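Local coordinates for cellulase (Soil metagenome, PDB 5I2U), which probably hydrolyses cellulose as a halotolerant glycoside hydrolase of family 5 with a TIM-barrel fold, at residues A[75-78]-A[79-83]; A[135-138]-A[139-143]; A[195-199]-A[200-204]. One frame throughout, in Å; residues are numbered along the deposited sequence.

Contact 1 (A[75-78]-A[79-83]); sequences AVQW and LADDW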
# COMPACT_ATOMS: atom_id res chain seq x y z
N ALA A 75 -8.45 -15.66 -0.67
CA ALA A 75 -8.20 -14.55 -1.59
C ALA A 75 -6.73 -14.15 -1.57
O ALA A 75 -6.13 -13.97 -2.62
CB ALA A 75 -9.06 -13.35 -1.24
N VAL A 76 -6.14 -14.07 -0.37
CA VAL A 76 -4.74 -13.71 -0.23
C VAL A 76 -3.82 -14.78 -0.84
O VAL A 76 -2.92 -14.44 -1.59
CB VAL A 76 -4.34 -13.42 1.23
CG1 VAL A 76 -2.88 -13.04 1.32
CG2 VAL A 76 -5.15 -12.27 1.79
N GLN A 77 -4.04 -16.06 -0.52
CA GLN A 77 -3.27 -17.15 -1.13
C GLN A 77 -3.41 -17.13 -2.65
O GLN A 77 -2.43 -17.34 -3.34
CB GLN A 77 -3.69 -18.53 -0.61
CG GLN A 77 -2.93 -19.67 -1.28
CD GLN A 77 -3.31 -21.04 -0.76
OE1 GLN A 77 -4.20 -21.19 0.08
NE2 GLN A 77 -2.64 -22.06 -1.29
N TRP A 78 -4.63 -16.91 -3.15
CA TRP A 78 -4.83 -16.82 -4.59
C TRP A 78 -4.04 -15.64 -5.21
O TRP A 78 -3.48 -15.78 -6.30
CB TRP A 78 -6.32 -16.75 -4.95
CG TRP A 78 -6.56 -16.78 -6.47
CD1 TRP A 78 -6.90 -15.72 -7.27
CD2 TRP A 78 -6.45 -17.92 -7.34
NE1 TRP A 78 -7.02 -16.12 -8.57
CE2 TRP A 78 -6.75 -17.47 -8.65
CE3 TRP A 78 -6.14 -19.27 -7.14
CZ2 TRP A 78 -6.74 -18.32 -9.76
CZ3 TRP A 78 -6.13 -20.13 -8.25
CH2 TRP A 78 -6.44 -19.64 -9.54
N LEU A 79 -4.02 -14.48 -4.55
CA LEU A 79 -3.22 -13.35 -5.04
C LEU A 79 -1.73 -13.67 -5.07
O LEU A 79 -1.02 -13.24 -5.97
CB LEU A 79 -3.45 -12.10 -4.20
CG LEU A 79 -4.85 -11.47 -4.37
CD1 LEU A 79 -5.13 -10.51 -3.23
CD2 LEU A 79 -4.97 -10.75 -5.71
N ALA A 80 -1.28 -14.42 -4.07
CA ALA A 80 0.11 -14.85 -3.99
C ALA A 80 0.44 -15.84 -5.10
O ALA A 80 1.41 -15.65 -5.83
CB ALA A 80 0.41 -15.46 -2.62
N ASP A 81 -0.39 -16.88 -5.23
CA ASP A 81 -0.11 -18.00 -6.14
C ASP A 81 -0.37 -17.67 -7.61
O ASP A 81 0.49 -17.90 -8.44
CB ASP A 81 -0.90 -19.25 -5.73
CG ASP A 81 -0.48 -19.80 -4.38
OD1 ASP A 81 0.60 -19.43 -3.87
OD2 ASP A 81 -1.22 -20.62 -3.82
N ASP A 82 -1.55 -17.15 -7.93
CA ASP A 82 -1.95 -16.93 -9.32
C ASP A 82 -1.53 -15.56 -9.88
O ASP A 82 -1.09 -15.48 -11.04
CB ASP A 82 -3.45 -17.11 -9.47
CG ASP A 82 -3.90 -16.98 -10.90
OD1 ASP A 82 -3.45 -17.78 -11.74
OD2 ASP A 82 -4.70 -16.07 -11.19
N TRP A 83 -1.68 -14.49 -9.08
CA TRP A 83 -1.27 -13.12 -9.53
C TRP A 83 0.22 -12.85 -9.28
O TRP A 83 0.76 -11.88 -9.80
CB TRP A 83 -2.11 -12.03 -8.86
CG TRP A 83 -3.53 -11.93 -9.34
CD1 TRP A 83 -4.31 -12.94 -9.81
CD2 TRP A 83 -4.33 -10.75 -9.36
NE1 TRP A 83 -5.55 -12.46 -10.14
CE2 TRP A 83 -5.59 -11.12 -9.87
CE3 TRP A 83 -4.12 -9.42 -8.98
CZ2 TRP A 83 -6.64 -10.19 -10.02
CZ3 TRP A 83 -5.15 -8.50 -9.15
CH2 TRP A 83 -6.40 -8.89 -9.66
O HOH W 1 -6.85 -14.79 -11.30
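Trp-78 and Gln-77 meet Asp-82 and Asp-81 one turn further along the chain, in and just after helix 73-81. This helix connects strands 57-61 and 87-93 in a beta-alpha-beta unit of the TIM barrel. The backbone bonds are alpha-helical, from Leu-79 N to Ala-75 O through to Asp-82 N to Trp-78 O (2.9 Å).

One polar side-chain pair lies on the outer flank. Gln-77 is fully extended, with CG anti to its backbone N (chi1 178°). Gln-77 NE2 reaches Asp-81 OD2 at 3.2 Å. The oxygen lies near the amide plane, although the amide and carboxylate planes stand 86° apart.

The second pair is a stack. Asp-82 CB sits over the six-membered ring of Trp-78, 3.6 Å from its centroid, as a CH-pi contact. The Asp-82 carboxylate continues over the ring at 27° to its plane. The same Asp-82 also makes a salt bridge from OD2 to Arg-319 of helix 313-325. Trp-306 meets the Trp-78 ring edge-to-face.

A water joins Trp-78, Trp-83 and Asp-82. It accepts from Trp-78 NE1 at 3.0 Å and from Trp-83 NE1 at 2.9 Å, and it donates to Asp-82 OD2.

Contact 2 (A[135-138]-A[139-143]); sequences YTEE and AKTFF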
# COMPACT_ATOMS: atom_id res chain seq x y z
N TYR A 135 -6.46 11.27 12.48
CA TYR A 135 -6.98 10.50 13.63
C TYR A 135 -5.82 10.01 14.50
O TYR A 135 -5.56 8.80 14.63
CB TYR A 135 -7.80 9.32 13.14
CG TYR A 135 -9.00 9.71 12.31
CD1 TYR A 135 -10.09 10.37 12.89
CD2 TYR A 135 -9.06 9.40 10.95
CE1 TYR A 135 -11.21 10.73 12.13
CE2 TYR A 135 -10.17 9.74 10.19
CZ TYR A 135 -11.24 10.40 10.78
OH TYR A 135 -12.35 10.74 10.02
N THR A 136 -5.13 10.98 15.11
CA THR A 136 -3.84 10.76 15.78
C THR A 136 -3.89 9.72 16.90
O THR A 136 -3.07 8.82 16.95
CB THR A 136 -3.26 12.08 16.33
OG1 THR A 136 -3.39 13.12 15.35
CG2 THR A 136 -1.79 11.93 16.68
N GLU A 137 -4.86 9.84 17.79
CA GLU A 137 -4.93 8.96 18.96
C GLU A 137 -5.38 7.55 18.59
O GLU A 137 -4.92 6.56 19.18
CB GLU A 137 -5.85 9.59 20.04
CG GLU A 137 -5.77 9.08 21.48
CD GLU A 137 -4.34 8.84 21.95
OE1 GLU A 137 -3.73 9.85 22.33
OE2 GLU A 137 -3.82 7.69 21.90
N GLU A 138 -6.25 7.44 17.58
CA GLU A 138 -6.73 6.14 17.09
C GLU A 138 -5.57 5.40 16.41
O GLU A 138 -5.42 4.17 16.58
CB GLU A 138 -7.89 6.27 16.07
CG GLU A 138 -8.78 7.52 16.05
CD GLU A 138 -9.66 7.82 17.26
OE1 GLU A 138 -9.70 7.04 18.23
OE2 GLU A 138 -10.33 8.89 17.17
N ALA A 139 -4.79 6.15 15.62
CA ALA A 139 -3.62 5.60 14.94
C ALA A 139 -2.59 5.04 15.93
O ALA A 139 -2.12 3.91 15.76
CB ALA A 139 -2.97 6.64 14.03
N LYS A 140 -2.30 5.81 16.98
CA LYS A 140 -1.35 5.36 18.01
C LYS A 140 -1.82 4.09 18.71
O LYS A 140 -1.03 3.18 18.91
CB LYS A 140 -1.12 6.44 19.06
CG LYS A 140 -0.35 7.65 18.54
CD LYS A 140 -0.48 8.83 19.49
CE LYS A 140 0.52 9.91 19.14
NZ LYS A 140 0.48 11.07 20.08
N THR A 141 -3.09 4.03 19.07
CA THR A 141 -3.60 2.86 19.78
C THR A 141 -3.66 1.65 18.88
O THR A 141 -3.36 0.54 19.31
CB THR A 141 -5.00 3.11 20.31
OG1 THR A 141 -5.08 4.45 20.81
CG2 THR A 141 -5.44 2.12 21.38
N PHE A 142 -4.08 1.87 17.63
CA PHE A 142 -4.16 0.80 16.64
C PHE A 142 -2.77 0.25 16.33
O PHE A 142 -2.54 -0.96 16.39
CB PHE A 142 -4.83 1.29 15.34
CG PHE A 142 -4.78 0.29 14.22
CD1 PHE A 142 -5.47 -0.92 14.32
CD2 PHE A 142 -3.98 0.51 13.10
CE1 PHE A 142 -5.40 -1.86 13.32
CE2 PHE A 142 -3.91 -0.44 12.09
CZ PHE A 142 -4.63 -1.62 12.20
N PHE A 143 -1.84 1.14 16.00
CA PHE A 143 -0.51 0.67 15.59
C PHE A 143 0.30 0.07 16.73
O PHE A 143 1.09 -0.84 16.50
CB PHE A 143 0.25 1.75 14.80
CG PHE A 143 -0.18 1.84 13.36
CD1 PHE A 143 0.03 0.77 12.50
CD2 PHE A 143 -0.82 2.97 12.85
CE1 PHE A 143 -0.38 0.82 11.17
CE2 PHE A 143 -1.23 3.03 11.53
CZ PHE A 143 -1.00 1.95 10.69
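Tyr-135 O takes the N-H of Ala-139 at 2.9 Å and starts the i to i+4 bonds of helix 136-150. Tyr-135 is the N-cap residue. Bonds from Lys-140 N to Thr-136 O and from Phe-142 N to Glu-138 O continue the first turns.

Thr-141 grips the backbone a second time. Its hydroxyl OG1 donates to Glu-137 O at 2.7 Å, and its own N-H reaches the same oxygen at 3.1 Å. The two donors come from opposite faces of the carbonyl plane. OG1 gets there because it lies anti to the Thr-141 carbonyl carbon (chi1 -40°), which turns it back toward the preceding turn. This should hold the Thr-141 side chain in one rotation.

Lys-140 runs alongside Thr-136. The chain is extended, and Lys-140 CG passes 3.4 Å from Thr-136 O. Further out, Lys-140 CE touches the methyl CG2 of Thr-136 at 3.9 Å. The ammonium NZ ends in a salt bridge to Glu-178 of helix 169-186. The Glu-137 side chain crosses that of Lys-140 at about a right angle, but Glu-137 OE1 and Lys-140 NZ stay 4.9 Å apart. Ala-139 is buried and packs on Phe-129 and Tyr-175.

This is the N-terminal start of a barrel helix, linking strand 124-130 to strand 156-159 in a beta-alpha-beta unit of the TIM barrel.

Contact 3 (A[195-199]-A[200-204]); sequences GSPHW and DQDLH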
# COMPACT_ATOMS: atom_id res chain seq x y z
N GLY A 195 2.52 8.85 4.61
CA GLY A 195 1.74 9.60 3.65
C GLY A 195 2.07 11.07 3.70
O GLY A 195 2.69 11.55 4.65
N SER A 196 1.64 11.79 2.67
CA SER A 196 1.82 13.23 2.58
C SER A 196 0.58 13.89 1.96
O SER A 196 -0.25 13.19 1.36
CB SER A 196 3.09 13.56 1.78
OG SER A 196 3.03 13.07 0.46
N PRO A 197 0.45 15.23 2.11
CA PRO A 197 -0.80 15.87 1.69
C PRO A 197 -1.07 15.82 0.19
O PRO A 197 -0.16 15.53 -0.61
CB PRO A 197 -0.66 17.32 2.17
CG PRO A 197 0.46 17.31 3.15
CD PRO A 197 1.37 16.20 2.73
N HIS A 198 -2.32 16.09 -0.16
CA HIS A 198 -2.83 15.96 -1.53
C HIS A 198 -2.65 14.53 -2.05
O HIS A 198 -2.11 14.31 -3.13
CB HIS A 198 -2.22 17.02 -2.46
CG HIS A 198 -2.66 18.41 -2.13
ND1 HIS A 198 -1.85 19.32 -1.48
CD2 HIS A 198 -3.84 19.04 -2.33
CE1 HIS A 198 -2.51 20.45 -1.31
NE2 HIS A 198 -3.72 20.31 -1.81
N TRP A 199 -3.13 13.57 -1.26
CA TRP A 199 -3.21 12.16 -1.65
C TRP A 199 -1.84 11.60 -1.98
O TRP A 199 -1.65 10.94 -3.00
CB TRP A 199 -4.22 12.01 -2.81
CG TRP A 199 -5.52 12.68 -2.46
CD1 TRP A 199 -6.49 12.19 -1.63
CD2 TRP A 199 -5.95 13.99 -2.85
NE1 TRP A 199 -7.51 13.09 -1.52
CE2 TRP A 199 -7.21 14.21 -2.26
CE3 TRP A 199 -5.40 14.99 -3.67
CZ2 TRP A 199 -7.94 15.39 -2.45
CZ3 TRP A 199 -6.12 16.17 -3.86
CH2 TRP A 199 -7.38 16.36 -3.25
N ASP A 200 -0.89 11.87 -1.09
CA ASP A 200 0.52 11.48 -1.27
C ASP A 200 1.11 11.99 -2.60
O ASP A 200 1.78 11.24 -3.31
CB ASP A 200 0.70 9.97 -1.12
CG ASP A 200 -0.09 9.40 0.04
OD1 ASP A 200 0.06 9.91 1.18
OD2 ASP A 200 -0.86 8.44 -0.18
N GLN A 201 0.85 13.27 -2.91
CA GLN A 201 1.48 13.95 -4.06
C GLN A 201 2.52 15.00 -3.67
O GLN A 201 3.34 15.38 -4.49
CB GLN A 201 0.41 14.60 -4.94
CG GLN A 201 -0.53 13.62 -5.63
CD GLN A 201 -1.75 14.28 -6.23
OE1 GLN A 201 -1.75 15.48 -6.50
NE2 GLN A 201 -2.81 13.50 -6.43
N ASP A 202 2.53 15.44 -2.41
CA ASP A 202 3.41 16.54 -1.97
C ASP A 202 4.75 16.07 -1.43
O ASP A 202 5.16 16.46 -0.35
CB ASP A 202 2.69 17.42 -0.95
CG ASP A 202 1.48 18.11 -1.52
OD1 ASP A 202 1.36 18.13 -2.76
OD2 ASP A 202 0.64 18.62 -0.75
N LEU A 203 5.45 15.26 -2.23
CA LEU A 203 6.78 14.79 -1.89
C LEU A 203 7.81 15.92 -1.88
O LEU A 203 8.77 15.87 -1.13
CB LEU A 203 7.23 13.70 -2.86
CG LEU A 203 6.47 12.38 -2.85
CD1 LEU A 203 6.95 11.52 -4.00
CD2 LEU A 203 6.63 11.64 -1.53
N HIS A 204 7.63 16.90 -2.77
CA HIS A 204 8.41 18.15 -2.75
C HIS A 204 8.38 18.92 -1.41
O HIS A 204 9.38 19.56 -1.05
CB HIS A 204 7.98 19.07 -3.91
CG HIS A 204 6.65 19.73 -3.70
ND1 HIS A 204 5.52 19.04 -3.31
CD2 HIS A 204 6.27 21.02 -3.86
CE1 HIS A 204 4.51 19.88 -3.22
NE2 HIS A 204 4.94 21.09 -3.55
O HOH W 2 -2.66 10.92 -5.50
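Ser-196 and Asp-200 clasp each other by two bonds on the tight, buried side of this turn. The N-H of Ser-196 goes to Asp-200 OD1 at 2.9 Å and uses the anti lone pair. Asp-200 N returns to Ser-196 O, also at 2.9 Å. Asp-200 OD1 lies 3.0 Å from Gly-195 CA. An alanine at Asp-200 removes the carboxylate, which would probably leave the N-H of Ser-196 without its OD1 partner and the turn held by one bond fewer. Ser-196 OG is buried here and has no polar partner in the model.

Asp-202 is the second fixed point. His-198 ND1 donates to Asp-202 OD2 at 2.7 Å. The bond is nearly straight (172°) and lies in the imidazole plane. It uses the syn lone pair of the carboxylate, while the ring and carboxylate planes stand 61° apart. The neighbouring Asp-202 N is bonded to Pro-197 O at 3.2 Å, so this residue is tied to the turn by backbone and side chain.

The side of Trp-199 is looser. Gln-201 has CG anti to its carbonyl carbon (chi1 -66°), which carries the extended side chain toward Trp-199. Gln-201 NE2 stays 4.1 Å from Trp-199 CE3. A water fills in the link, donating to Trp-199 O and accepting from Gln-201 NE2, both at 2.7 Å. Tyr-166 meets the indole edge-to-face.

His-198, Trp-199 and Asp-200 all have positive phi and psi, so the chain makes a left-handed helical turn. It follows strand 192-194 of the TIM barrel, at the C-terminal strand ends where family 5 enzymes have their active sites.

The three contacts come in series along one TIM barrel. Contacts 1 and 2 lie on helices outside the strands, their centres 30 Å apart and their nearest atoms about 15 Å apart. Contact 3 is a turn after a strand and lies across the chain's centre from contact 1, with nearest atoms about 20 Å away. The nearest atoms of contacts 2 and 3 are about 10 Å apart. Both pack on helix 169-186: contact 2 against Tyr-175, contact 3 against Trp-169 and Val-172. Magnesium ligands Gly-151 and Asp-187 directly follow helices 136-150 and 169-186. Glycerol, probably from the crystallisation liquor, lies about 6 Å from the Trp-199 side chain and may mark a pocket.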